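Local coordinates for nickel-dependent hydrogenase large subunit (Allochromatium vinosum, PDB 3MYR), which oxidises molecular hydrogen at a nickel-iron centre, as the large subunit of a heterodimeric [NiFe] hydrogenase, and probably recycles hydrogen released by nitrogenase, at residues Y284-T289 with G481-P486; L66-A71 with L490-V495; F298-G303 with L395-T400; R92-G97 with D442-W447. All coordinates share one frame; numbering follows the deposited sequence.

Interaction 1: Y284-T289 with G481-P486; sequences YGDLPT and GIMEAP. With NFV (Ni-Fe oxidized active center), chain N.
E484 and D286 exchange side-chain-to-backbone hydrogen bonds, each carboxylate reaching across to the other segment's main chain. OE2 of E484 takes the N-H of G285 on its anti lone pair, 3.0 Å from OE2 to G285 N and nearly straight at 164°; the neighbouring Y284 N adds a weak, strongly bent bond to the same oxygen. In return D286 OD1 receives E484 N at 2.8 Å, also on the anti side, while its OD2 accepts L287 N of its own segment. With CG anti to the backbone N (chi1 -150°), the D286 carboxylate lies against M483, OD1 being 3.2 Å from M483 CA. E484 OE1 and D286 OD2 also form salt bridges, with R393 and R74 respectively.

Packing outside the polar group is lighter. I482 sets CG2 3.9 Å from Y284 CD2, the two side chains crossing obliquely, and rests its CD1 3.4 Å from G285 O. Beyond E484 the chain runs to the active centre, where A485 CB and P486 CD approach N2 of the nickel-iron group. The contact thus ties strand 281-288 to strand 476-485, an outermost strand of its antiparallel sheet within this chain, with helices 67-80 and 86-112 packing against M483.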
loop_
_atom_site.group_PDB
_atom_site.type_symbol
_atom_site.label_atom_id
_atom_site.label_comp_id
_atom_site.label_asym_id
_atom_site.label_seq_id
_atom_site.Cartn_x
_atom_site.Cartn_y
_atom_site.Cartn_z
ATOM N N TYR B 284 -0.628 -12.108 -14.608
ATOM C CA TYR B 284 0.716 -12.459 -15.034
ATOM C C TYR B 284 1.207 -13.712 -14.323
ATOM O O TYR B 284 2.191 -14.330 -14.786
ATOM C CB TYR B 284 1.682 -11.310 -14.791
ATOM C CG TYR B 284 1.323 -9.980 -15.418
ATOM C CD1 TYR B 284 0.534 -9.911 -16.587
ATOM C CD2 TYR B 284 1.882 -8.774 -14.903
ATOM C CE1 TYR B 284 0.254 -8.655 -17.198
ATOM C CE2 TYR B 284 1.587 -7.471 -15.521
ATOM C CZ TYR B 284 0.733 -7.446 -16.625
ATOM O OH TYR B 284 0.445 -6.208 -17.184
ATOM N N GLY B 285 0.589 -14.060 -13.183
ATOM C CA GLY B 285 1.037 -15.222 -12.411
ATOM C C GLY B 285 2.238 -14.889 -11.507
ATOM O O GLY B 285 2.873 -13.825 -11.645
ATOM N N ASP B 286 2.525 -15.758 -10.533
ATOM C CA ASP B 286 3.599 -15.500 -9.573
ATOM C C ASP B 286 3.842 -16.720 -8.685
ATOM O O ASP B 286 3.056 -17.662 -8.710
ATOM C CB ASP B 286 3.233 -14.312 -8.676
ATOM C CG ASP B 286 4.477 -13.542 -8.196
ATOM O OD1 ASP B 286 4.377 -12.323 -7.983
ATOM O OD2 ASP B 286 5.544 -14.175 -7.970
ATOM N N LEU B 287 4.903 -16.657 -7.888
ATOM C CA LEU B 287 5.169 -17.581 -6.797
ATOM C C LEU B 287 5.652 -18.946 -7.296
ATOM O O LEU B 287 4.950 -19.970 -7.181
ATOM C CB LEU B 287 4.027 -17.694 -5.802
ATOM C CG LEU B 287 3.720 -16.324 -5.124
ATOM C CD1 LEU B 287 2.316 -16.434 -4.482
ATOM C CD2 LEU B 287 4.792 -15.940 -4.054
ATOM N N PRO B 288 6.887 -18.964 -7.818
ATOM C CA PRO B 288 7.459 -20.229 -8.355
ATOM C C PRO B 288 7.874 -21.192 -7.219
ATOM O O PRO B 288 8.247 -20.725 -6.160
ATOM C CB PRO B 288 8.698 -19.741 -9.128
ATOM C CG PRO B 288 9.126 -18.470 -8.348
ATOM C CD PRO B 288 7.774 -17.795 -8.049
ATOM N N THR B 289 7.800 -22.508 -7.438
ATOM C CA THR B 289 8.208 -23.520 -6.472
ATOM C C THR B 289 9.739 -23.586 -6.312
ATOM O O THR B 289 10.246 -23.975 -5.247
ATOM C CB THR B 289 7.749 -24.965 -6.895
ATOM O OG1 THR B 289 8.222 -25.208 -8.212
ATOM C CG2 THR B 289 6.225 -25.124 -6.875
ATOM N N GLY B 481 9.738 -6.966 -15.216
ATOM C CA GLY B 481 9.568 -7.618 -13.904
ATOM C C GLY B 481 8.084 -7.747 -13.651
ATOM O O GLY B 481 7.361 -6.752 -13.723
ATOM N N ILE B 482 7.612 -8.975 -13.509
ATOM C CA ILE B 482 6.187 -9.192 -13.276
ATOM C C ILE B 482 5.955 -9.672 -11.862
ATOM O O ILE B 482 6.855 -10.198 -11.175
ATOM C CB ILE B 482 5.516 -10.182 -14.307
ATOM C CG1 ILE B 482 6.191 -11.530 -14.301
ATOM C CG2 ILE B 482 5.638 -9.676 -15.680
ATOM C CD1 ILE B 482 5.630 -12.567 -13.178
ATOM N N MET B 483 4.745 -9.454 -11.387
ATOM C CA MET B 483 4.408 -9.899 -10.044
ATOM C C MET B 483 2.877 -9.921 -9.962
ATOM O O MET B 483 2.218 -9.193 -10.714
ATOM C CB MET B 483 4.975 -8.928 -9.038
ATOM C CG MET B 483 4.063 -8.810 -7.852
ATOM S SD MET B 483 5.078 -8.415 -6.517
ATOM C CE MET B 483 4.430 -9.479 -5.235
ATOM N N GLU B 484 2.318 -10.758 -9.098
ATOM C CA GLU B 484 0.888 -10.664 -8.777
ATOM C C GLU B 484 0.892 -9.961 -7.437
ATOM O O GLU B 484 1.268 -10.556 -6.435
ATOM C CB GLU B 484 0.250 -12.062 -8.660
ATOM C CG GLU B 484 -0.211 -12.716 -10.035
ATOM C CD GLU B 484 -1.350 -11.937 -10.795
ATOM O OE1 GLU B 484 -2.243 -11.262 -10.167
ATOM O OE2 GLU B 484 -1.356 -12.038 -12.048
ATOM N N ALA B 485 0.603 -8.666 -7.439
ATOM C CA ALA B 485 0.563 -7.882 -6.196
ATOM C C ALA B 485 -0.832 -8.145 -5.569
ATOM O O ALA B 485 -1.716 -8.651 -6.262
ATOM C CB ALA B 485 0.740 -6.389 -6.539
ATOM N N PRO B 486 -1.014 -7.898 -4.255
ATOM C CA PRO B 486 -2.392 -8.099 -3.713
ATOM C C PRO B 486 -3.564 -7.487 -4.517
ATOM O O PRO B 486 -4.651 -8.046 -4.497
ATOM C CB PRO B 486 -2.333 -7.441 -2.310
ATOM C CG PRO B 486 -0.872 -7.628 -1.939
ATOM C CD PRO B 486 -0.085 -7.353 -3.224
HETATM FE FE NFV N . -0.341 -1.702 -5.294
HETATM NI NI NFV N . -0.569 0.533 -3.285
HETATM C C1 NFV N . 0.573 -2.341 -6.404
HETATM O O1 NFV N . 1.252 -2.900 -7.277
HETATM C C2 NFV N . -0.934 -3.454 -4.830
HETATM N N2 NFV N . -1.277 -4.552 -4.549
HETATM C C3 NFV N . -1.777 -1.444 -6.487
HETATM N N3 NFV N . -2.656 -1.261 -7.239
HETATM O O4 NFV N . -1.509 -0.999 -3.848
#

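Interaction 2: L66-A71 with L490-V495; sequences LVHGIA and LGHWIV. With NFV (Ni-Fe oxidized active center), chain N.
A71 sets its methyl over the face of the H492 imidazole, CB standing 3.7 Å from the ring centroid and only 4° off the normal, a CH-pi contact centred on the face. The edge of that ring is taken by H68: ND1 of H68 and NE2 of H492 lie 3.0 Å apart in an almost perfectly straight hydrogen bond (179°), in which either nitrogen could be the donor. The two imidazoles meet rim to rim, their planes only slightly inclined. H492 ND1, at the other end of its ring, is hydrogen-bonded to Y504 OH.

L490 points from its strand to the start of helix 67-80. Its CG is anti to the backbone N (chi1 163°), and the two methyls part from there: CD1 goes to H68 CE1 at 3.3 Å, CD2 to A71 CB at 3.6 Å and to V67 CG2 at 3.9 Å. V67, H68 and L490 all line the pocket of the active centre, with O1 of the bound group 3.5 Å from V67 CG2 and 3.4 Å from H68 NE2.

A second-shell histidine thus backs a first-shell one, and the H68-H492-Y504 chain of hydrogen bonds probably helps to fix the rotation of H68 beside the diatomic ligand of iron.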
loop_
_atom_site.group_PDB
_atom_site.type_symbol
_atom_site.label_atom_id
_atom_site.label_comp_id
_atom_site.label_asym_id
_atom_site.label_seq_id
_atom_site.Cartn_x
_atom_site.Cartn_y
_atom_site.Cartn_z
ATOM N N LEU B 66 6.714 -3.529 -0.458
ATOM C CA LEU B 66 7.364 -4.727 -1.020
ATOM C C LEU B 66 7.101 -4.943 -2.522
ATOM O O LEU B 66 8.014 -5.290 -3.271
ATOM C CB LEU B 66 7.107 -5.998 -0.126
ATOM C CG LEU B 66 7.451 -7.376 -0.739
ATOM C CD1 LEU B 66 7.857 -8.316 0.311
ATOM C CD2 LEU B 66 6.232 -7.929 -1.495
ATOM N N VAL B 67 5.862 -4.771 -3.000
ATOM C CA VAL B 67 5.575 -5.366 -4.329
ATOM C C VAL B 67 6.276 -4.646 -5.487
ATOM O O VAL B 67 6.695 -5.316 -6.431
ATOM C CB VAL B 67 4.035 -5.446 -4.676
ATOM C CG1 VAL B 67 3.298 -6.207 -3.528
ATOM C CG2 VAL B 67 3.489 -4.026 -4.885
ATOM N N HIS B 68 6.476 -3.322 -5.392
ATOM C CA HIS B 68 7.254 -2.668 -6.430
ATOM C C HIS B 68 8.757 -2.937 -6.285
ATOM O O HIS B 68 9.448 -2.812 -7.263
ATOM C CB HIS B 68 6.975 -1.153 -6.451
ATOM C CG HIS B 68 5.555 -0.829 -6.854
ATOM N ND1 HIS B 68 5.122 -0.891 -8.150
ATOM C CD2 HIS B 68 4.480 -0.438 -6.125
ATOM C CE1 HIS B 68 3.824 -0.605 -8.207
ATOM N NE2 HIS B 68 3.411 -0.314 -6.989
ATOM N N GLY B 69 9.272 -3.132 -5.051
ATOM C CA GLY B 69 10.636 -3.564 -4.881
ATOM C C GLY B 69 10.822 -4.886 -5.621
ATOM O O GLY B 69 11.779 -5.064 -6.343
ATOM N N ILE B 70 9.950 -5.849 -5.390
ATOM C CA ILE B 70 10.055 -7.128 -6.053
ATOM C C ILE B 70 9.962 -7.017 -7.598
ATOM O O ILE B 70 10.784 -7.589 -8.313
ATOM C CB ILE B 70 8.999 -8.131 -5.452
ATOM C CG1 ILE B 70 9.635 -8.670 -4.156
ATOM C CG2 ILE B 70 8.775 -9.324 -6.451
ATOM C CD1 ILE B 70 8.738 -9.343 -3.385
ATOM N N ALA B 71 8.967 -6.290 -8.109
ATOM C CA ALA B 71 8.813 -6.154 -9.561
ATOM C C ALA B 71 10.062 -5.472 -10.166
ATOM O O ALA B 71 10.533 -5.858 -11.244
ATOM C CB ALA B 71 7.565 -5.312 -9.868
ATOM N N LEU B 490 1.116 -6.784 -11.910
ATOM C CA LEU B 490 1.961 -5.612 -11.799
ATOM C C LEU B 490 3.123 -5.926 -12.702
ATOM O O LEU B 490 3.644 -7.048 -12.645
ATOM C CB LEU B 490 2.522 -5.453 -10.344
ATOM C CG LEU B 490 3.742 -4.524 -10.141
ATOM C CD1 LEU B 490 3.343 -3.075 -10.415
ATOM C CD2 LEU B 490 4.234 -4.558 -8.644
ATOM N N GLY B 491 3.542 -4.958 -13.522
ATOM C CA GLY B 491 4.731 -5.139 -14.350
ATOM C C GLY B 491 5.553 -3.840 -14.341
ATOM O O GLY B 491 4.949 -2.730 -14.347
ATOM N N HIS B 492 6.897 -3.966 -14.367
ATOM C CA HIS B 492 7.786 -2.854 -14.536
ATOM C C HIS B 492 8.563 -3.180 -15.796
ATOM O O HIS B 492 9.230 -4.218 -15.845
ATOM C CB HIS B 492 8.767 -2.738 -13.385
ATOM C CG HIS B 492 8.146 -2.253 -12.104
ATOM N ND1 HIS B 492 8.895 -1.807 -11.047
ATOM C CD2 HIS B 492 6.848 -2.103 -11.735
ATOM C CE1 HIS B 492 8.093 -1.428 -10.065
ATOM N NE2 HIS B 492 6.845 -1.556 -10.477
ATOM N N TRP B 493 8.495 -2.300 -16.803
ATOM C CA TRP B 493 9.294 -2.538 -18.012
ATOM C C TRP B 493 10.490 -1.585 -17.970
ATOM O O TRP B 493 10.298 -0.370 -17.828
ATOM C CB TRP B 493 8.440 -2.234 -19.233
ATOM C CG TRP B 493 7.481 -3.325 -19.585
ATOM C CD1 TRP B 493 7.615 -4.209 -20.636
ATOM C CD2 TRP B 493 6.188 -3.583 -19.000
ATOM N NE1 TRP B 493 6.509 -5.013 -20.706
ATOM C CE2 TRP B 493 5.632 -4.671 -19.705
ATOM C CE3 TRP B 493 5.497 -3.077 -17.857
ATOM C CZ2 TRP B 493 4.378 -5.210 -19.386
ATOM C CZ3 TRP B 493 4.250 -3.586 -17.547
ATOM C CH2 TRP B 493 3.694 -4.660 -18.301
ATOM N N ILE B 494 11.702 -2.112 -18.066
ATOM C CA ILE B 494 12.902 -1.234 -17.975
ATOM C C ILE B 494 13.712 -1.318 -19.270
ATOM O O ILE B 494 13.870 -2.392 -19.853
ATOM C CB ILE B 494 13.792 -1.592 -16.792
ATOM C CG1 ILE B 494 14.956 -0.604 -16.645
ATOM C CG2 ILE B 494 14.339 -3.047 -16.931
ATOM C CD1 ILE B 494 15.783 -0.838 -15.308
ATOM N N VAL B 495 14.285 -0.196 -19.664
ATOM C CA VAL B 495 15.211 -0.198 -20.759
ATOM C C VAL B 495 16.478 0.414 -20.254
ATOM O O VAL B 495 16.459 1.545 -19.704
ATOM C CB VAL B 495 14.641 0.645 -21.969
ATOM C CG1 VAL B 495 15.642 0.779 -23.098
ATOM C CG2 VAL B 495 13.310 0.045 -22.436
HETATM FE FE NFV N . -0.341 -1.702 -5.294
HETATM NI NI NFV N . -0.569 0.533 -3.285
HETATM C C1 NFV N . 0.573 -2.341 -6.404
HETATM O O1 NFV N . 1.252 -2.900 -7.277
HETATM C C2 NFV N . -0.934 -3.454 -4.830
HETATM N N2 NFV N . -1.277 -4.552 -4.549
HETATM C C3 NFV N . -1.777 -1.444 -6.487
HETATM N N3 NFV N . -2.656 -1.261 -7.239
HETATM O O4 NFV N . -1.509 -0.999 -3.848
#

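Interaction 3: F298-G303 with L395-T400; sequences FLFPRG and LMLYAT
M396 and L397, near the end of helix 390-399, make most of the contacts with 298-303, where L299 and F300, both facing D286, form a classic beta bulge as the chain turns a corner. P301 CG comes within 3.7 Å of M396 CG, the side chains running alongside in opposite senses, while P301 CD meets L397 CD2 at 3.7 Å, these side chains crossing at about a right angle. The second methyl of L397, CD1, lies in the plane of the F300 ring at its edge, 3.8 Å from CE1; this ring also makes a cation-pi contact with R393.

Carbonyl oxygens form a second group of neighbours. L397 CD2 is 3.4 Å from L299 O, and M396, bent at both chi2 and chi3 (66° and 57°), brings its thioether against the G303 carbonyl, CE lying 3.3 Å from G303 O. The G303 backbone would jam a CB against the preceding carbonyl, and secondarily bring it close to this sulfur. Replacing M396 by an alanine would probably leave a gap beside P301 and the G303 carbonyl.

Hydrogen bonding stays at the helix end: T400 OG1 donates to M396 O at 2.8 Å, and T400 N reaches the same oxygen from the opposite face of its plane. None crosses the contact, so helix 390-399 lies against strand 300-305 here by shape and dispersion, with M396 O satisfied by T400.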
loop_
_atom_site.group_PDB
_atom_site.type_symbol
_atom_site.label_atom_id
_atom_site.label_comp_id
_atom_site.label_asym_id
_atom_site.label_seq_id
_atom_site.Cartn_x
_atom_site.Cartn_y
_atom_site.Cartn_z
ATOM N N PHE B 298 4.398 -21.766 -11.321
ATOM C CA PHE B 298 3.766 -20.708 -10.526
ATOM C C PHE B 298 2.640 -21.291 -9.654
ATOM O O PHE B 298 1.857 -22.120 -10.091
ATOM C CB PHE B 298 3.188 -19.627 -11.450
ATOM C CG PHE B 298 4.199 -18.612 -11.969
ATOM C CD1 PHE B 298 3.783 -17.624 -12.888
ATOM C CD2 PHE B 298 5.525 -18.605 -11.533
ATOM C CE1 PHE B 298 4.660 -16.624 -13.350
ATOM C CE2 PHE B 298 6.440 -17.648 -12.001
ATOM C CZ PHE B 298 5.995 -16.638 -12.929
ATOM N N LEU B 299 2.502 -20.810 -8.435
ATOM C CA LEU B 299 1.253 -21.024 -7.704
ATOM C C LEU B 299 0.046 -20.280 -8.378
ATOM O O LEU B 299 -1.004 -20.866 -8.613
ATOM C CB LEU B 299 1.432 -20.583 -6.246
ATOM C CG LEU B 299 0.155 -20.643 -5.397
ATOM C CD1 LEU B 299 -0.322 -22.111 -5.406
ATOM C CD2 LEU B 299 0.539 -20.268 -4.014
ATOM N N PHE B 300 0.217 -19.032 -8.751
ATOM C CA PHE B 300 -0.822 -18.330 -9.490
ATOM C C PHE B 300 -0.460 -18.372 -10.965
ATOM O O PHE B 300 0.581 -17.854 -11.344
ATOM C CB PHE B 300 -0.864 -16.859 -9.052
ATOM C CG PHE B 300 -1.348 -16.647 -7.631
ATOM C CD1 PHE B 300 -2.573 -17.140 -7.226
ATOM C CD2 PHE B 300 -0.694 -15.762 -6.799
ATOM C CE1 PHE B 300 -3.046 -16.885 -5.929
ATOM C CE2 PHE B 300 -1.175 -15.473 -5.521
ATOM C CZ PHE B 300 -2.344 -16.020 -5.083
ATOM N N PRO B 301 -1.337 -18.945 -11.819
ATOM C CA PRO B 301 -0.950 -19.115 -13.208
ATOM C C PRO B 301 -1.079 -17.823 -13.996
ATOM O O PRO B 301 -1.881 -16.948 -13.623
ATOM C CB PRO B 301 -1.949 -20.174 -13.725
ATOM C CG PRO B 301 -3.162 -19.933 -12.837
ATOM C CD PRO B 301 -2.611 -19.592 -11.499
ATOM N N ARG B 302 -0.302 -17.741 -15.087
ATOM C CA ARG B 302 -0.399 -16.660 -16.064
ATOM C C ARG B 302 -1.530 -16.963 -17.032
ATOM O O ARG B 302 -1.654 -18.085 -17.517
ATOM C CB ARG B 302 0.912 -16.571 -16.847
ATOM C CG ARG B 302 0.922 -15.469 -17.923
ATOM C CD ARG B 302 2.347 -15.167 -18.473
ATOM N NE ARG B 302 3.144 -14.738 -17.339
ATOM C CZ ARG B 302 4.471 -14.613 -17.319
ATOM N NH1 ARG B 302 5.110 -14.323 -16.162
ATOM N NH2 ARG B 302 5.138 -14.837 -18.424
ATOM N N GLY B 303 -2.308 -15.950 -17.391
ATOM C CA GLY B 303 -3.301 -16.107 -18.458
ATOM C C GLY B 303 -4.384 -15.036 -18.386
ATOM O O GLY B 303 -4.397 -14.177 -17.503
ATOM N N LEU B 395 -10.481 -16.866 -10.287
ATOM C CA LEU B 395 -11.009 -17.425 -11.547
ATOM C C LEU B 395 -9.974 -18.245 -12.316
ATOM O O LEU B 395 -10.307 -19.333 -12.778
ATOM C CB LEU B 395 -11.729 -16.396 -12.457
ATOM C CG LEU B 395 -12.949 -15.663 -11.865
ATOM C CD1 LEU B 395 -13.275 -14.455 -12.738
ATOM C CD2 LEU B 395 -14.174 -16.581 -11.805
ATOM N N MET B 396 -8.727 -17.752 -12.398
ATOM C CA MET B 396 -7.661 -18.465 -13.095
ATOM C C MET B 396 -7.326 -19.789 -12.424
ATOM O O MET B 396 -7.100 -20.789 -13.094
ATOM C CB MET B 396 -6.396 -17.603 -13.153
ATOM C CG MET B 396 -5.596 -17.757 -14.472
ATOM S SD MET B 396 -6.480 -17.128 -15.955
ATOM C CE MET B 396 -6.842 -15.392 -15.577
ATOM N N LEU B 397 -7.295 -19.806 -11.090
ATOM C CA LEU B 397 -7.060 -21.005 -10.346
ATOM C C LEU B 397 -8.171 -21.986 -10.572
ATOM O O LEU B 397 -7.913 -23.208 -10.689
ATOM C CB LEU B 397 -6.917 -20.725 -8.824
ATOM C CG LEU B 397 -5.551 -20.096 -8.466
ATOM C CD1 LEU B 397 -5.562 -19.490 -7.038
ATOM C CD2 LEU B 397 -4.419 -21.128 -8.628
ATOM N N TYR B 398 -9.412 -21.491 -10.526
ATOM C CA TYR B 398 -10.547 -22.356 -10.723
ATOM C C TYR B 398 -10.500 -22.971 -12.113
ATOM O O TYR B 398 -10.678 -24.194 -12.298
ATOM C CB TYR B 398 -11.854 -21.524 -10.604
ATOM C CG TYR B 398 -13.142 -22.327 -10.376
ATOM C CD1 TYR B 398 -14.057 -22.548 -11.431
ATOM C CD2 TYR B 398 -13.403 -22.898 -9.130
ATOM C CE1 TYR B 398 -15.253 -23.279 -11.216
ATOM C CE2 TYR B 398 -14.539 -23.635 -8.897
ATOM C CZ TYR B 398 -15.480 -23.819 -9.939
ATOM O OH TYR B 398 -16.633 -24.518 -9.677
ATOM N N ALA B 399 -10.309 -22.106 -13.107
ATOM C CA ALA B 399 -10.340 -22.543 -14.488
ATOM C C ALA B 399 -9.257 -23.591 -14.756
ATOM O O ALA B 399 -9.455 -24.452 -15.598
ATOM C CB ALA B 399 -10.157 -21.336 -15.411
ATOM N N THR B 400 -8.108 -23.509 -14.075
ATOM C CA THR B 400 -6.972 -24.391 -14.386
ATOM C C THR B 400 -6.961 -25.611 -13.451
ATOM O O THR B 400 -5.945 -26.298 -13.352
ATOM C CB THR B 400 -5.582 -23.668 -14.274
ATOM O OG1 THR B 400 -5.423 -23.054 -12.983
ATOM C CG2 THR B 400 -5.459 -22.544 -15.308
#

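Interaction 4: R92-G97 with D442-W447; sequences RNLMIG and DAMQGW
W447 and L94 have the largest buried areas in this antiparallel helix pair, and M444 completes the group. The indole of W447 stands against helix 86-112 with one face under N93, whose CB lies 3.9 Å from the centroid of the six-membered ring and 17° off its normal, a CH-pi contact. A443 O, one turn back on W447's own helix, sits over the opposite face. W447 CB in turn meets L94 CG at 3.9 Å, the two side chains pointing past one another. With an alanine at W447 the indole is gone, which would probably leave N93 CB without the ring face it rests on and open a gap between the helices.

L94 carries on to M444, its CD2 3.9 Å from M444 CE. The methionine is bent at chi2 and chi3, which curls its methyl back to 3.4 Å from L94 O and leaves SD 3.7 Å from G97 CA.

The axes of 92-97 and 442-447 come within 9.5 Å. Aliphatic, thioether and aromatic surfaces carry this buried contact between helices 86-112 and 426-456. A side chain at G97 would collide with the M444 sulfur, so the glycine lets the methionine settle against the opposing backbone.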
loop_
_atom_site.group_PDB
_atom_site.type_symbol
_atom_site.label_atom_id
_atom_site.label_comp_id
_atom_site.label_asym_id
_atom_site.label_seq_id
_atom_site.Cartn_x
_atom_site.Cartn_y
_atom_site.Cartn_z
ATOM N N ARG B 92 11.869 -14.519 -1.031
ATOM C CA ARG B 92 10.993 -13.604 -1.680
ATOM C C ARG B 92 9.540 -14.112 -1.646
ATOM O O ARG B 92 8.657 -13.333 -1.386
ATOM C CB ARG B 92 11.402 -13.281 -3.115
ATOM C CG ARG B 92 12.570 -12.251 -3.211
ATOM C CD ARG B 92 13.022 -12.101 -4.734
ATOM N NE ARG B 92 14.175 -11.217 -4.901
ATOM C CZ ARG B 92 14.712 -10.921 -6.081
ATOM N NH1 ARG B 92 14.106 -11.349 -7.222
ATOM N NH2 ARG B 92 15.789 -10.148 -6.122
ATOM N N ASN B 93 9.314 -15.401 -1.903
ATOM C CA ASN B 93 7.972 -15.948 -1.837
ATOM C C ASN B 93 7.369 -15.737 -0.455
ATOM O O ASN B 93 6.194 -15.367 -0.335
ATOM C CB ASN B 93 7.927 -17.474 -2.118
ATOM C CG ASN B 93 8.104 -17.825 -3.585
ATOM O OD1 ASN B 93 8.226 -19.035 -3.931
ATOM N ND2 ASN B 93 8.147 -16.830 -4.451
ATOM N N LEU B 94 8.126 -16.087 0.589
ATOM C CA LEU B 94 7.653 -15.899 1.953
ATOM C C LEU B 94 7.265 -14.438 2.259
ATOM O O LEU B 94 6.203 -14.152 2.860
ATOM C CB LEU B 94 8.746 -16.360 2.929
ATOM C CG LEU B 94 8.886 -17.891 3.068
ATOM C CD1 LEU B 94 10.251 -18.265 3.716
ATOM C CD2 LEU B 94 7.710 -18.461 3.927
ATOM N N MET B 95 8.089 -13.492 1.816
ATOM C CA MET B 95 7.804 -12.067 2.056
ATOM C C MET B 95 6.578 -11.669 1.246
ATOM O O MET B 95 5.761 -10.879 1.714
ATOM C CB MET B 95 9.022 -11.228 1.644
ATOM C CG MET B 95 10.219 -11.439 2.581
ATOM S SD MET B 95 11.681 -10.451 2.087
ATOM C CE MET B 95 11.692 -10.438 0.288
ATOM N N ILE B 96 6.449 -12.181 0.016
ATOM C CA ILE B 96 5.258 -11.868 -0.779
ATOM C C ILE B 96 4.009 -12.410 -0.104
ATOM O O ILE B 96 3.036 -11.690 0.071
ATOM C CB ILE B 96 5.351 -12.416 -2.243
ATOM C CG1 ILE B 96 6.451 -11.691 -2.987
ATOM C CG2 ILE B 96 3.936 -12.375 -3.019
ATOM C CD1 ILE B 96 6.903 -12.489 -4.279
ATOM N N GLY B 97 4.040 -13.664 0.323
ATOM C CA GLY B 97 2.865 -14.266 1.031
ATOM C C GLY B 97 2.556 -13.428 2.289
ATOM O O GLY B 97 1.394 -13.088 2.534
ATOM N N ASP B 442 -1.620 -21.282 3.694
ATOM C CA ASP B 442 -1.225 -22.681 3.652
ATOM C C ASP B 442 0.062 -22.880 2.881
ATOM O O ASP B 442 0.798 -23.732 3.240
ATOM C CB ASP B 442 -2.309 -23.590 3.020
ATOM C CG ASP B 442 -3.594 -23.660 3.880
ATOM O OD1 ASP B 442 -4.622 -24.218 3.410
ATOM O OD2 ASP B 442 -3.561 -23.185 5.053
ATOM N N ALA B 443 0.331 -22.103 1.832
ATOM C CA ALA B 443 1.569 -22.301 1.067
ATOM C C ALA B 443 2.861 -21.886 1.830
ATOM O O ALA B 443 3.967 -22.355 1.485
ATOM C CB ALA B 443 1.498 -21.535 -0.244
ATOM N N MET B 444 2.715 -20.952 2.782
ATOM C CA MET B 444 3.834 -20.385 3.519
ATOM C C MET B 444 4.645 -21.464 4.182
ATOM O O MET B 444 5.846 -21.329 4.207
ATOM C CB MET B 444 3.389 -19.398 4.622
ATOM C CG MET B 444 2.687 -18.100 4.093
ATOM S SD MET B 444 3.872 -16.967 3.407
ATOM C CE MET B 444 4.615 -16.332 4.966
ATOM N N GLN B 445 3.997 -22.480 4.774
ATOM C CA GLN B 445 4.692 -23.538 5.487
ATOM C C GLN B 445 5.601 -24.298 4.503
ATOM O O GLN B 445 6.733 -24.591 4.830
ATOM C CB GLN B 445 3.750 -24.534 6.233
ATOM C CG GLN B 445 4.524 -25.476 7.285
ATOM C CD GLN B 445 5.303 -24.657 8.401
ATOM O OE1 GLN B 445 6.481 -24.927 8.735
ATOM N NE2 GLN B 445 4.654 -23.657 8.932
ATOM N N GLY B 446 5.161 -24.478 3.261
ATOM C CA GLY B 446 5.933 -25.273 2.309
ATOM C C GLY B 446 7.208 -24.500 1.957
ATOM O O GLY B 446 8.289 -25.075 1.873
ATOM N N TRP B 447 7.112 -23.181 1.824
ATOM C CA TRP B 447 8.317 -22.441 1.402
ATOM C C TRP B 447 9.295 -22.320 2.566
ATOM O O TRP B 447 10.521 -22.418 2.373
ATOM C CB TRP B 447 7.990 -21.025 0.911
ATOM C CG TRP B 447 7.081 -21.000 -0.257
ATOM C CD1 TRP B 447 7.213 -21.714 -1.457
ATOM C CD2 TRP B 447 5.955 -20.110 -0.437
ATOM N NE1 TRP B 447 6.171 -21.349 -2.315
ATOM C CE2 TRP B 447 5.396 -20.387 -1.719
ATOM C CE3 TRP B 447 5.372 -19.113 0.357
ATOM C CZ2 TRP B 447 4.258 -19.752 -2.179
ATOM C CZ3 TRP B 447 4.259 -18.455 -0.130
ATOM C CH2 TRP B 447 3.730 -18.760 -1.398
#

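How the interactions relate
Interactions 1 and 2 share one sheet and one ligand: strands 476-485 and 488-497 are antiparallel neighbours, joined by G481 N to H492 O and M483 O to L490 N, both at 2.9 Å, and both contacts touch the nickel-iron centre. Interaction 3 adjoins interaction 1 through the paired strands 281-288 and 300-305, with L287 O 2.9 Å from L299 N, and lies farther out, the F300 side chain about 11 Å from the nickel-iron centre. Interaction 4 packs against both 1 and 2, I96 CG2 meeting M483 CE at 3.7 Å and I96 CG1 meeting I70 CD1 at 3.3 Å; it touches interaction 3 where L299 CD2 lies 4.1 Å from A443 CB. Interactions 2 and 3 do not touch.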